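PDB 7NG2: zinc finger (CCCH type) motif-containing protein, which probably reads N6-methyladenosine in RNA through the YTH domain of this chain and, as CPSF4, probably couples that recognition to mRNA polyadenylation. Local coordinates for residues A[15-20]-A[129-135]; A[56-60]-A[98-103]; A[67-71]-A[143-148]. All coordinates share one frame; numbering follows the deposited sequence.

In the fold
All three contacts lie in the YTH domain and share its mixed six-stranded sheet. Along the chain their segments come in the order 15-20, 56-60, 67-71, 98-103, 129-135, 143-148: contact 2 is nested within contact 1, and contact 3 crosses both. Their centres are 11 to 13 Å apart. Contact 1 adds the edge strand 134-135 to strand 14-21; contact 2 folds strand 98-109 across strand 55-62, skipping the strand between them; contact 3 lays helix 137-149 over that intervening strand, 67-74. Backbone bonds join neighbours, as from Leu57 N to Arg15 O and Leu103 N to Phe71 O, so early and late parts of the chain close one compact body.

Contact 1 of 3, residues A[15-20]-A[129-135]; sequences RFFIIK and SRDGTEV
Arg15 and Glu134 close one end of this contact with a two-pronged salt bridge. The guanidinium presents its side edge: Arg15 NE bonds Glu134 OE2 at 2.8 Å, and Arg15 NH2 bonds Glu134 OE1 at 2.8 Å. Both bonds are nearly straight and lie in the guanidinium plane, but the carboxylate plane is turned by 24°, and its syn sides are met out of plane. A water joins Glu134 OE2 to Phe16 N and Val135 O. The extended Glu134 chain passes Phe17, setting CG over one face of that ring, a CH-pi contact 4.1 Å from the centroid.

The two segments run antiparallel, joined by main-chain bonds from Val135 N to Phe16 O (3.0 Å), Ile18 N to Thr133 O (2.8 Å) and Gly132 N to Ile18 O (2.7 Å). Beyond them the chain reverses in a type II turn from Arg130 to Thr133, with Gly132 at the positive phi (90°) that favours glycine. Asp131, its CG anti to the backbone N (chi1 -175°), replaces a strand carbonyl: its OD1 accepts from Lys20 N at 3.0 Å, on the anti side.

Apolar contact centres on Ile18 CD1, which touches Val135 CG1 in the conformer modelled here and presses on Ser129 CB at a tight 3.5 Å. Ser129 OG bonds Leu126 O.

The contact adds the turn and short edge strand 134-135 to the YTH domain's mixed sheet, outside strand 14-21, whose other neighbour is 55-62. Helix 40-52 covers the Phe17 ring, and its Asn42 and Lys45 hold Asp131 O and Gly132 O.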
ATOM      1  N   ARG A  15       8.372   4.642  -5.366  1.00 12.95           N
ATOM      2  CA  ARG A  15       7.346   4.026  -6.193  1.00 13.39           C
ATOM      3  C   ARG A  15       6.127   3.802  -5.321  1.00 12.51           C
ATOM      4  O   ARG A  15       6.245   3.586  -4.116  1.00 13.34           O
ATOM      5  CB  ARG A  15       7.830   2.719  -6.839  1.00 12.89           C
ATOM      6  CG  ARG A  15       8.913   2.964  -7.897  1.00 13.60           C
ATOM      7  CD  ARG A  15       9.476   1.689  -8.487  1.00 14.86           C
ATOM      8  NE  ARG A  15       8.500   1.032  -9.342  1.00 14.46           N
ATOM      9  CZ  ARG A  15       8.753  -0.077 -10.019  1.00 16.55           C
ATOM     10  NH1 ARG A  15       9.949  -0.639  -9.929  1.00 19.23           N
ATOM     11  NH2 ARG A  15       7.816  -0.609 -10.783  1.00 18.64           N
ATOM     12  N   PHE A  16       4.949   3.858  -5.939  1.00 12.55           N
ATOM     13  CA  PHE A  16       3.670   3.899  -5.230  1.00 12.98           C
ATOM     14  C   PHE A  16       2.727   2.864  -5.825  1.00 12.49           C
ATOM     15  O   PHE A  16       2.464   2.887  -7.036  1.00 13.96           O
ATOM     16  CB  PHE A  16       3.023   5.279  -5.393  1.00 13.49           C
ATOM     17  CG  PHE A  16       3.854   6.432  -4.901  1.00 13.08           C
ATOM     18  CD1 PHE A  16       4.805   7.025  -5.719  1.00 13.96           C
ATOM     19  CD2 PHE A  16       3.664   6.941  -3.630  1.00 13.26           C
ATOM     20  CE1 PHE A  16       5.550   8.106  -5.271  1.00 14.25           C
ATOM     21  CE2 PHE A  16       4.409   8.025  -3.177  1.00 14.34           C
ATOM     22  CZ  PHE A  16       5.362   8.595  -4.006  1.00 14.49           C
ATOM     23  N   PHE A  17       2.211   1.972  -4.989  1.00 12.59           N
ATOM     24  CA  PHE A  17       1.340   0.898  -5.455  1.00 12.85           C
ATOM     25  C   PHE A  17       0.059   0.903  -4.640  1.00 12.17           C
ATOM     26  O   PHE A  17       0.093   1.073  -3.422  1.00 13.30           O
ATOM     27  CB  PHE A  17       2.010  -0.474  -5.294  1.00 13.32           C
ATOM     28  CG  PHE A  17       3.252  -0.625  -6.111  1.00 12.76           C
ATOM     29  CD1 PHE A  17       4.486  -0.236  -5.603  1.00 13.40           C
ATOM     30  CD2 PHE A  17       3.195  -1.140  -7.397  1.00 14.43           C
ATOM     31  CE1 PHE A  17       5.644  -0.365  -6.353  1.00 14.58           C
ATOM     32  CE2 PHE A  17       4.355  -1.269  -8.155  1.00 14.77           C
ATOM     33  CZ  PHE A  17       5.583  -0.879  -7.627  1.00 14.89           C
ATOM     34  N   ILE A  18      -1.073   0.716  -5.318  1.00 12.59           N
ATOM     35  CA  ILE A  18      -2.368   0.561  -4.653  1.00 13.12           C
ATOM     36  C   ILE A  18      -2.538  -0.899  -4.238  1.00 13.06           C
ATOM     37  O   ILE A  18      -2.278  -1.819  -5.020  1.00 14.73           O
ATOM     38  CB  ILE A  18      -3.508   1.057  -5.562  1.00 15.98           C
ATOM     39  CG1 ILE A  18      -3.310   2.566  -5.800  1.00 19.60           C
ATOM     40  CG2 ILE A  18      -4.883   0.770  -4.942  1.00 16.54           C
ATOM     41  CD1 ILE A  18      -4.209   3.208  -6.810  1.00 24.01           C
ATOM     42  N   ILE A  19      -2.936  -1.109  -2.988  1.00 12.90           N
ATOM     43  CA  ILE A  19      -3.187  -2.431  -2.426  1.00 13.17           C
ATOM     44  C   ILE A  19      -4.675  -2.527  -2.137  1.00 13.72           C
ATOM     45  O   ILE A  19      -5.237  -1.655  -1.471  1.00 14.51           O
ATOM     46  CB  ILE A  19      -2.394  -2.615  -1.124  1.00 14.76           C
ATOM     47  CG1 ILE A  19      -0.889  -2.623  -1.399  1.00 16.07           C
ATOM     48  CG2 ILE A  19      -2.857  -3.871  -0.386  1.00 16.57           C
ATOM     49  CD1 ILE A  19      -0.437  -3.822  -2.188  1.00 17.43           C
ATOM     50  N   LYS A  20      -5.308  -3.596  -2.605  1.00 13.92           N
ATOM     51  CA  LYS A  20      -6.709  -3.855  -2.310  1.00 14.60           C
ATOM     52  C   LYS A  20      -6.813  -4.968  -1.272  1.00 16.98           C
ATOM     53  O   LYS A  20      -5.982  -5.874  -1.222  1.00 19.56           O
ATOM     54  CB  LYS A  20      -7.472  -4.256  -3.577  1.00 16.17           C
ATOM     55  CG  LYS A  20      -7.494  -3.199  -4.681  1.00 15.73           C
ATOM     56  CD  LYS A  20      -8.147  -1.884  -4.247  1.00 15.09           C
ATOM     57  CE  LYS A  20      -9.643  -2.066  -4.045  1.00 15.60           C
ATOM     58  NZ  LYS A  20     -10.308  -0.736  -3.855  1.00 15.29           N
ATOM     59  N   SER A 129      -8.676   1.076  -9.716  1.00 17.62           N
ATOM     60  CA  SER A 129      -7.394   0.449  -9.428  1.00 17.00           C
ATOM     61  C   SER A 129      -7.596  -0.965  -8.910  1.00 17.09           C
ATOM     62  O   SER A 129      -8.447  -1.214  -8.055  1.00 19.80           O
ATOM     63  CB  SER A 129      -6.659   1.250  -8.356  1.00 18.47           C
ATOM     64  OG  SER A 129      -6.425   2.579  -8.780  1.00 21.66           O
ATOM     65  N   ARG A 130      -6.795  -1.885  -9.418  1.00 18.81           N
ATOM     66  CA  ARG A 130      -6.768  -3.248  -8.918  1.00 17.95           C
ATOM     67  C   ARG A 130      -5.599  -3.427  -7.954  1.00 15.33           C
ATOM     68  O   ARG A 130      -4.736  -2.558  -7.807  1.00 16.96           O
ATOM     69  CB  ARG A 130      -6.668  -4.239 -10.082  1.00 23.57           C
ATOM     70  CG  ARG A 130      -8.005  -4.532 -10.754  1.00 30.49           C
ATOM     71  CD  ARG A 130      -8.841  -5.475  -9.890  1.00 40.49           C
ATOM     72  NE  ARG A 130      -8.146  -6.731  -9.603  1.00 49.96           N
ATOM     73  CZ  ARG A 130      -7.698  -7.099  -8.403  1.00 41.88           C
ATOM     74  NH1 ARG A 130      -7.866  -6.313  -7.340  1.00 25.45           N
ATOM     75  NH2 ARG A 130      -7.081  -8.265  -8.262  1.00 42.96           N
ATOM     76  N   ASP A 131      -5.573  -4.575  -7.295  1.00 15.58           N
ATOM     77  CA  ASP A 131      -4.498  -4.853  -6.357  1.00 14.34           C
ATOM     78  C   ASP A 131      -3.155  -4.842  -7.082  1.00 13.89           C
ATOM     79  O   ASP A 131      -2.969  -5.552  -8.071  1.00 15.26           O
ATOM     80  CB  ASP A 131      -4.739  -6.220  -5.725  1.00 15.94           C
ATOM     81  CG  ASP A 131      -3.742  -6.540  -4.646  1.00 16.74           C
ATOM     82  OD1 ASP A 131      -3.570  -5.705  -3.744  1.00 16.79           O
ATOM     83  OD2 ASP A 131      -3.142  -7.629  -4.692  1.00 20.67           O
ATOM     84  N   GLY A 132      -2.223  -4.017  -6.600  1.00 14.46           N
ATOM     85  CA  GLY A 132      -0.902  -3.890  -7.184  1.00 14.53           C
ATOM     86  C   GLY A 132      -0.755  -2.838  -8.266  1.00 14.50           C
ATOM     87  O   GLY A 132       0.343  -2.704  -8.818  1.00 16.48           O
ATOM     88  N   THR A 133      -1.813  -2.099  -8.589  1.00 14.23           N
ATOM     89  CA  THR A 133      -1.712  -1.077  -9.619  1.00 13.66           C
ATOM     90  C   THR A 133      -0.706  -0.008  -9.196  1.00 13.87           C
ATOM     91  O   THR A 133      -0.810   0.553  -8.107  1.00 14.58           O
ATOM     92  CB  THR A 133      -3.081  -0.426  -9.829  1.00 15.18           C
ATOM     93  OG1 THR A 133      -4.006  -1.381 -10.371  1.00 16.72           O
ATOM     94  CG2 THR A 133      -2.971   0.760 -10.781  1.00 17.38           C
ATOM     95  N   GLU A 134       0.238   0.301 -10.080  1.00 13.95           N
ATOM     96  CA  GLU A 134       1.210   1.352  -9.799  1.00 13.64           C
ATOM     97  C   GLU A 134       0.680   2.705 -10.257  1.00 13.88           C
ATOM     98  O   GLU A 134      -0.007   2.807 -11.276  1.00 15.21           O
ATOM     99  CB  GLU A 134       2.557   1.068 -10.476  1.00 14.37           C
ATOM    100  CG  GLU A 134       3.677   1.934  -9.920  1.00 13.90           C
ATOM    101  CD  GLU A 134       5.074   1.543 -10.364  1.00 13.99           C
ATOM    102  OE1 GLU A 134       5.248   0.568 -11.127  1.00 15.12           O
ATOM    103  OE2 GLU A 134       6.019   2.250  -9.950  1.00 15.08           O
ATOM    104  N   VAL A 135       0.930   3.738  -9.454  0.66 14.23           N
ATOM    105  CA  VAL A 135       0.595   5.098  -9.882  0.66 15.92           C
ATOM    106  C   VAL A 135       1.869   5.897 -10.125  0.66 15.17           C
ATOM    107  O   VAL A 135       2.905   5.640  -9.502  0.66 14.70           O
ATOM    108  CB  VAL A 135      -0.349   5.832  -8.912  0.66 15.80           C
ATOM    109  CG1 VAL A 135      -1.694   5.131  -8.816  0.66 16.92           C
ATOM    110  CG2 VAL A 135       0.300   6.009  -7.556  0.66 15.54           C
TER
HETATM  111  O   HOH W   1       5.374   4.634  -8.760  1.00 13.86           O
HETATM  112  O   HOH W   2      -9.916   0.465  -6.342  1.00 19.57           O

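Contact 2 of 3, residues A[56-60]-A[98-103]; sequences VLLLF and FRVMWL
Phe60 and Trp102 lie face to face in an offset stack, their six-membered rings 4.3 Å apart at the centroids and their planes inclined by 21°. Trp102 CZ2 sits above the middle of the Phe60 ring, whereas Phe60 CE1 falls toward the rim of the indole; the closest atoms are Phe60 CG and Trp102 CH2, at 3.4 Å. At the Phe60 edge, Val100 CG1 (in the conformer modelled here) approaches CZ at 4.3 Å. Phe98 is also met edge-on: Leu58 CD1 lies in its ring plane, 3.9 Å from Phe98 CE1. The same methyl reaches CG2 of that Val100 conformer at 4.0 Å, so one branch of Leu58 fills the angle between two residues of the other strand.

Strands 55-62 and 98-109 flank strand 67-74 in the sheet, yet their short segments approach to 8.8 Å at the axes, at 70° to each other, consistent with a strongly twisted, curled sheet. Leu58 and Phe60 meet their partners on the face covered by helix 24-33, where Ile27 touches both stacked rings; Leu57 and Leu103 meet on the other, crossing at about a right angle, CD1 to CD1. Trp36 meets Phe60 edge-to-face.

No hydrogen bond spans the segments. Dispersion and exclusion of water carry this part of the apolar core between sheet and helix 24-33, while Trp102 NE1 turns to Ser30 OG on that helix.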
ATOM      1  N   VAL A  56       9.313   2.191  -1.200  1.00 12.52           N
ATOM      2  CA  VAL A  56       8.137   1.625  -1.850  1.00 12.35           C
ATOM      3  C   VAL A  56       6.935   1.883  -0.954  1.00 12.21           C
ATOM      4  O   VAL A  56       6.870   1.381   0.175  1.00 12.96           O
ATOM      5  CB  VAL A  56       8.321   0.127  -2.137  1.00 13.41           C
ATOM      6  CG1 VAL A  56       7.031  -0.476  -2.652  1.00 14.23           C
ATOM      7  CG2 VAL A  56       9.456  -0.077  -3.130  1.00 14.66           C
ATOM      8  N   LEU A  57       5.984   2.673  -1.457  1.00 12.49           N
ATOM      9  CA  LEU A  57       4.792   3.054  -0.716  1.00 12.46           C
ATOM     10  C   LEU A  57       3.598   2.233  -1.179  1.00 12.36           C
ATOM     11  O   LEU A  57       3.419   1.995  -2.380  1.00 13.19           O
ATOM     12  CB  LEU A  57       4.485   4.543  -0.898  1.00 14.15           C
ATOM     13  CG  LEU A  57       5.434   5.559  -0.251  1.00 17.37           C
ATOM     14  CD1 LEU A  57       5.765   5.187   1.189  1.00 20.61           C
ATOM     15  CD2 LEU A  57       6.702   5.774  -1.059  1.00 18.97           C
ATOM     16  N   LEU A  58       2.829   1.764  -0.202  1.00 13.20           N
ATOM     17  CA  LEU A  58       1.645   0.944  -0.419  1.00 12.60           C
ATOM     18  C   LEU A  58       0.443   1.736   0.070  1.00 12.10           C
ATOM     19  O   LEU A  58       0.389   2.125   1.236  1.00 13.09           O
ATOM     20  CB  LEU A  58       1.773  -0.366   0.353  1.00 13.27           C
ATOM     21  CG  LEU A  58       3.074  -1.119   0.078  1.00 16.20           C
ATOM     22  CD1 LEU A  58       3.129  -2.313   0.992  1.00 19.38           C
ATOM     23  CD2 LEU A  58       3.203  -1.563  -1.373  1.00 17.12           C
ATOM     24  N   LEU A  59      -0.515   1.966  -0.822  1.00 11.80           N
ATOM     25  CA  LEU A  59      -1.682   2.805  -0.550  1.00 12.69           C
ATOM     26  C   LEU A  59      -2.873   1.866  -0.426  1.00 12.11           C
ATOM     27  O   LEU A  59      -3.286   1.253  -1.418  1.00 12.89           O
ATOM     28  CB  LEU A  59      -1.885   3.803  -1.691  1.00 13.31           C
ATOM     29  CG  LEU A  59      -0.919   5.005  -1.742  1.00 15.14           C
ATOM     30  CD1 LEU A  59       0.567   4.629  -1.873  1.00 17.05           C
ATOM     31  CD2 LEU A  59      -1.327   5.969  -2.858  1.00 17.21           C
ATOM     32  N   PHE A  60      -3.405   1.736   0.787  1.00 12.03           N
ATOM     33  CA  PHE A  60      -4.360   0.673   1.093  1.00 12.61           C
ATOM     34  C   PHE A  60      -5.793   1.115   0.840  1.00 12.83           C
ATOM     35  O   PHE A  60      -6.215   2.176   1.311  1.00 13.40           O
ATOM     36  CB  PHE A  60      -4.210   0.254   2.548  1.00 13.39           C
ATOM     37  CG  PHE A  60      -2.981  -0.571   2.813  1.00 14.14           C
ATOM     38  CD1 PHE A  60      -1.772   0.036   3.122  1.00 15.64           C
ATOM     39  CD2 PHE A  60      -3.031  -1.958   2.748  1.00 16.60           C
ATOM     40  CE1 PHE A  60      -0.636  -0.716   3.380  1.00 17.39           C
ATOM     41  CE2 PHE A  60      -1.893  -2.716   2.998  1.00 17.87           C
ATOM     42  CZ  PHE A  60      -0.698  -2.089   3.307  1.00 18.12           C
ATOM     43  N   PHE A  98       5.521 -10.032   4.038  1.00 14.80           N
ATOM     44  CA  PHE A  98       6.587  -9.051   4.142  1.00 14.52           C
ATOM     45  C   PHE A  98       6.195  -7.973   5.144  1.00 14.56           C
ATOM     46  O   PHE A  98       5.014  -7.770   5.443  1.00 14.88           O
ATOM     47  CB  PHE A  98       6.966  -8.433   2.781  1.00 15.55           C
ATOM     48  CG  PHE A  98       5.812  -7.811   2.032  1.00 15.25           C
ATOM     49  CD1 PHE A  98       5.501  -6.475   2.202  1.00 15.07           C
ATOM     50  CD2 PHE A  98       5.068  -8.558   1.128  1.00 17.10           C
ATOM     51  CE1 PHE A  98       4.467  -5.891   1.491  1.00 16.73           C
ATOM     52  CE2 PHE A  98       4.028  -7.983   0.418  1.00 16.54           C
ATOM     53  CZ  PHE A  98       3.728  -6.642   0.603  1.00 17.36           C
ATOM     54  N   ARG A  99       7.208  -7.304   5.686  1.00 14.73           N
ATOM     55  CA  ARG A  99       6.975  -6.280   6.692  1.00 14.78           C
ATOM     56  C   ARG A  99       6.507  -4.984   6.042  1.00 14.18           C
ATOM     57  O   ARG A  99       6.994  -4.584   4.977  1.00 14.88           O
ATOM     58  CB  ARG A  99       8.249  -6.030   7.499  1.00 17.30           C
ATOM     59  CG  ARG A  99       8.492  -7.069   8.584  1.00 23.38           C
ATOM     60  CD  ARG A  99       9.606  -6.657   9.535  1.00 29.74           C
ATOM     61  NE  ARG A  99      10.907  -6.626   8.878  1.00 36.59           N
ATOM     62  CZ  ARG A  99      11.667  -5.540   8.771  1.00 39.89           C
ATOM     63  NH1 ARG A  99      11.254  -4.383   9.279  1.00 39.99           N
ATOM     64  NH2 ARG A  99      12.839  -5.610   8.156  1.00 43.72           N
ATOM     65  N   VAL A 100       5.562  -4.327   6.710  0.62 14.17           N
ATOM     66  CA  VAL A 100       5.046  -3.022   6.316  0.62 13.44           C
ATOM     67  C   VAL A 100       5.055  -2.127   7.545  0.62 13.56           C
ATOM     68  O   VAL A 100       4.732  -2.571   8.652  0.62 15.37           O
ATOM     69  CB  VAL A 100       3.609  -3.133   5.763  0.62 13.92           C
ATOM     70  CG1 VAL A 100       3.034  -1.751   5.438  0.62 14.28           C
ATOM     71  CG2 VAL A 100       3.585  -4.015   4.539  0.62 14.40           C
ATOM     72  N   MET A 101       5.433  -0.868   7.352  0.62 13.96           N
ATOM     73  CA  MET A 101       5.343   0.154   8.386  0.62 15.55           C
ATOM     74  C   MET A 101       4.208   1.081   7.977  0.62 15.01           C
ATOM     75  O   MET A 101       4.326   1.808   6.985  0.62 14.91           O
ATOM     76  CB  MET A 101       6.666   0.914   8.479  0.62 16.12           C
ATOM     77  CG  MET A 101       6.644   2.146   9.379  0.62 18.45           C
ATOM     78  SD  MET A 101       8.223   3.033   9.436  0.62 24.76           S
ATOM     79  CE  MET A 101       9.268   1.849  10.281  0.62 28.16           C
ATOM     80  N   TRP A 102       3.104   1.049   8.718  1.00 15.34           N
ATOM     81  CA  TRP A 102       2.022   1.975   8.426  1.00 14.57           C
ATOM     82  C   TRP A 102       2.463   3.390   8.777  1.00 14.57           C
ATOM     83  O   TRP A 102       3.020   3.633   9.853  1.00 18.08           O
ATOM     84  CB  TRP A 102       0.750   1.574   9.176  1.00 16.40           C
ATOM     85  CG  TRP A 102      -0.007   0.483   8.467  1.00 15.88           C
ATOM     86  CD1 TRP A 102       0.320  -0.848   8.410  1.00 16.24           C
ATOM     87  CD2 TRP A 102      -1.209   0.632   7.701  1.00 15.33           C
ATOM     88  NE1 TRP A 102      -0.603  -1.527   7.655  1.00 16.14           N
ATOM     89  CE2 TRP A 102      -1.553  -0.646   7.210  1.00 16.19           C
ATOM     90  CE3 TRP A 102      -2.026   1.720   7.379  1.00 15.90           C
ATOM     91  CZ2 TRP A 102      -2.685  -0.866   6.429  1.00 17.09           C
ATOM     92  CZ3 TRP A 102      -3.151   1.497   6.604  1.00 16.67           C
ATOM     93  CH2 TRP A 102      -3.467   0.215   6.135  1.00 17.31           C
ATOM     94  N   LEU A 103       2.260   4.313   7.840  1.00 13.61           N
ATOM     95  CA  LEU A 103       2.696   5.692   7.991  1.00 14.35           C
ATOM     96  C   LEU A 103       1.546   6.672   8.136  1.00 14.07           C
ATOM     97  O   LEU A 103       1.771   7.816   8.546  1.00 16.58           O
ATOM     98  CB  LEU A 103       3.563   6.100   6.790  1.00 14.65           C
ATOM     99  CG  LEU A 103       4.850   5.275   6.682  1.00 16.85           C
ATOM    100  CD1 LEU A 103       5.584   5.542   5.370  1.00 18.76           C
ATOM    101  CD2 LEU A 103       5.757   5.559   7.879  1.00 18.77           C
TER

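Contact 3 of 3, residues A[67-71]-A[143-148]; sequences GFQGF and LCTWMS
Phe71 reaches Cys144 and Met147 by holding its CG between its own backbone N and carbonyl carbon (chi1 68°), which swings the ring off the strand and against the helix. Met147 answers with a chain that is extended at first and then bent at its end (chi3 -105°), so that its methyl turns over Phe68 while the sulfur stays between the two phenylalanines.

The Phe71 ring is gripped from more than one direction. Cys144 SG sits over the centre of one face, 3.9 Å from the ring centroid, in a sulfur-aromatic contact, and Cys144 CB lies over the same face, 4.0 Å from the Phe71 centroid, a CH-pi contact. At the ring edge lies Met147 SD, 4.0 Å from Phe71 CD1. Ser148, in one of its two conformers, brings OG into the ring plane near CZ; that hydroxyl also bonds Cys144 O, which accepts Ser148 N from its opposite face.

Phe68 meets Met147 at about a right angle. Met147 CE lies over one ring face, offset toward the rim; Met147 SD touches Phe68 CB at 3.7 Å and stands obliquely to the ring, 5.0 Å from its centroid, a Met-aromatic contact. The same sulfur lies 3.7 Å from Gly70 O. Leu143 CD1 adds a looser touch, 4.3 Å from Phe68 CE2.

Helix 137-149 lies across the sheet, its segment at 103° to that of strand 67-74, with axes 8.8 Å apart. Its inward residues span several strands: Leu143 and Met147 pack on Leu59 of strand 55-62, Met147 on Cys106 of strand 98-109, and Cys144 SG against Phe16 of strand 14-21. Phe110 meets Phe68 edge-to-face, and Lys104 NZ of strand 98-109 bonds Ser148 O.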
ATOM      1  N   GLY A  67     -12.434   4.368  -1.109  1.00 18.01           N
ATOM      2  CA  GLY A  67     -11.275   5.226  -0.960  1.00 15.82           C
ATOM      3  C   GLY A  67     -10.112   4.539  -0.290  1.00 15.15           C
ATOM      4  O   GLY A  67      -9.956   3.319  -0.380  1.00 16.09           O
ATOM      5  N   PHE A  68      -9.276   5.326   0.377  1.00 14.56           N
ATOM      6  CA  PHE A  68      -8.062   4.829   1.009  1.00 14.55           C
ATOM      7  C   PHE A  68      -8.204   4.885   2.521  1.00 14.45           C
ATOM      8  O   PHE A  68      -8.800   5.821   3.066  1.00 17.09           O
ATOM      9  CB  PHE A  68      -6.830   5.658   0.623  1.00 15.15           C
ATOM     10  CG  PHE A  68      -6.451   5.562  -0.829  1.00 15.04           C
ATOM     11  CD1 PHE A  68      -5.887   4.408  -1.351  1.00 14.81           C
ATOM     12  CD2 PHE A  68      -6.642   6.646  -1.672  1.00 16.33           C
ATOM     13  CE1 PHE A  68      -5.520   4.339  -2.696  1.00 14.84           C
ATOM     14  CE2 PHE A  68      -6.279   6.579  -3.010  1.00 17.60           C
ATOM     15  CZ  PHE A  68      -5.721   5.429  -3.527  1.00 16.66           C
ATOM     16  N   GLN A  69      -7.608   3.902   3.193  1.00 14.71           N
ATOM     17  CA  GLN A  69      -7.541   3.867   4.646  1.00 15.40           C
ATOM     18  C   GLN A  69      -6.183   4.304   5.178  1.00 14.91           C
ATOM     19  O   GLN A  69      -6.019   4.413   6.398  1.00 15.68           O
ATOM     20  CB  GLN A  69      -7.891   2.468   5.179  1.00 18.33           C
ATOM     21  CG  GLN A  69      -9.351   2.070   4.996  1.00 20.45           C
ATOM     22  CD  GLN A  69      -9.680   1.742   3.556  1.00 19.99           C
ATOM     23  OE1 GLN A  69      -9.051   0.879   2.954  1.00 19.49           O
ATOM     24  NE2 GLN A  69     -10.662   2.439   2.994  1.00 22.42           N
ATOM     25  N   GLY A  70      -5.230   4.572   4.305  1.00 13.82           N
ATOM     26  CA  GLY A  70      -3.924   5.018   4.727  1.00 13.21           C
ATOM     27  C   GLY A  70      -2.859   4.488   3.793  1.00 12.55           C
ATOM     28  O   GLY A  70      -3.135   3.995   2.706  1.00 13.31           O
ATOM     29  N   PHE A  71      -1.613   4.606   4.243  1.00 12.93           N
ATOM     30  CA  PHE A  71      -0.502   4.135   3.435  1.00 12.90           C
ATOM     31  C   PHE A  71       0.644   3.708   4.338  1.00 12.01           C
ATOM     32  O   PHE A  71       0.718   4.088   5.509  1.00 13.30           O
ATOM     33  CB  PHE A  71      -0.048   5.153   2.369  1.00 13.51           C
ATOM     34  CG  PHE A  71       0.590   6.407   2.919  1.00 13.82           C
ATOM     35  CD1 PHE A  71      -0.192   7.500   3.251  1.00 15.57           C
ATOM     36  CD2 PHE A  71       1.969   6.512   3.057  1.00 14.40           C
ATOM     37  CE1 PHE A  71       0.385   8.672   3.733  1.00 15.64           C
ATOM     38  CE2 PHE A  71       2.544   7.673   3.533  1.00 16.29           C
ATOM     39  CZ  PHE A  71       1.751   8.757   3.873  1.00 15.56           C
ATOM     40  N   LEU A 143      -1.196  11.882  -3.453  1.00 13.47           N
ATOM     41  CA  LEU A 143      -2.127  11.071  -2.673  1.00 14.04           C
ATOM     42  C   LEU A 143      -1.621  10.881  -1.255  1.00 12.78           C
ATOM     43  O   LEU A 143      -2.378  10.998  -0.286  1.00 13.55           O
ATOM     44  CB  LEU A 143      -2.344   9.713  -3.341  1.00 13.86           C
ATOM     45  CG  LEU A 143      -3.074   9.719  -4.688  1.00 15.62           C
ATOM     46  CD1 LEU A 143      -3.086   8.321  -5.274  1.00 15.59           C
ATOM     47  CD2 LEU A 143      -4.490  10.234  -4.542  1.00 17.56           C
ATOM     48  N   CYS A 144      -0.320  10.654  -1.104  1.00 13.29           N
ATOM     49  CA  CYS A 144       0.236  10.462   0.229  1.00 14.19           C
ATOM     50  C   CYS A 144       0.230  11.783   1.006  1.00 13.16           C
ATOM     51  O   CYS A 144      -0.085  11.805   2.200  1.00 15.07           O
ATOM     52  CB  CYS A 144       1.643   9.881   0.094  1.00 15.13           C
ATOM     53  SG  CYS A 144       1.629   8.138  -0.387  1.00 16.22           S
ATOM     54  N   THR A 145       0.513  12.906   0.328  1.00 13.82           N
ATOM     55  CA  THR A 145       0.419  14.217   0.980  1.00 14.60           C
ATOM     56  C   THR A 145      -1.002  14.497   1.454  1.00 13.44           C
ATOM     57  O   THR A 145      -1.225  14.880   2.610  1.00 14.18           O
ATOM     58  CB  THR A 145       0.893  15.319   0.031  1.00 16.00           C
ATOM     59  OG1 THR A 145       2.290  15.149  -0.224  1.00 16.92           O
ATOM     60  CG2 THR A 145       0.646  16.706   0.654  1.00 16.82           C
ATOM     61  N   TRP A 146      -1.984  14.295   0.573  1.00 13.80           N
ATOM     62  CA  TRP A 146      -3.369  14.569   0.947  1.00 14.15           C
ATOM     63  C   TRP A 146      -3.836  13.658   2.081  1.00 13.38           C
ATOM     64  O   TRP A 146      -4.541  14.106   2.993  1.00 16.02           O
ATOM     65  CB  TRP A 146      -4.282  14.469  -0.273  1.00 14.50           C
ATOM     66  CG  TRP A 146      -4.022  15.561  -1.266  1.00 14.32           C
ATOM     67  CD1 TRP A 146      -3.662  16.862  -0.995  1.00 15.43           C
ATOM     68  CD2 TRP A 146      -4.099  15.460  -2.693  1.00 15.44           C
ATOM     69  NE1 TRP A 146      -3.516  17.567  -2.168  1.00 17.40           N
ATOM     70  CE2 TRP A 146      -3.776  16.729  -3.222  1.00 16.76           C
ATOM     71  CE3 TRP A 146      -4.402  14.417  -3.577  1.00 16.15           C
ATOM     72  CZ2 TRP A 146      -3.755  16.982  -4.591  1.00 18.80           C
ATOM     73  CZ3 TRP A 146      -4.381  14.674  -4.939  1.00 18.58           C
ATOM     74  CH2 TRP A 146      -4.056  15.944  -5.432  1.00 20.13           C
ATOM     75  N   MET A 147      -3.436  12.380   2.055  1.00 13.28           N
ATOM     76  CA  MET A 147      -3.755  11.491   3.173  1.00 13.74           C
ATOM     77  C   MET A 147      -3.097  11.975   4.458  1.00 14.03           C
ATOM     78  O   MET A 147      -3.729  11.997   5.523  1.00 15.58           O
ATOM     79  CB  MET A 147      -3.321  10.053   2.867  1.00 13.58           C
ATOM     80  CG  MET A 147      -4.232   9.326   1.898  1.00 14.84           C
ATOM     81  SD  MET A 147      -3.949   7.544   1.870  1.00 15.29           S
ATOM     82  CE  MET A 147      -3.088   7.334   0.334  1.00 16.46           C
ATOM     83  N   SER A 148      -1.820  12.355   4.381  0.73 14.41           N
ATOM     84  CA  SER A 148      -1.110  12.771   5.583  0.73 14.74           C
ATOM     85  C   SER A 148      -1.756  13.990   6.227  0.73 15.90           C
ATOM     86  O   SER A 148      -1.737  14.118   7.458  0.73 17.32           O
ATOM     87  CB  SER A 148       0.358  13.036   5.265  0.73 15.83           C
ATOM     88  OG  SER A 148       1.001  11.838   4.891  0.73 16.94           O
TER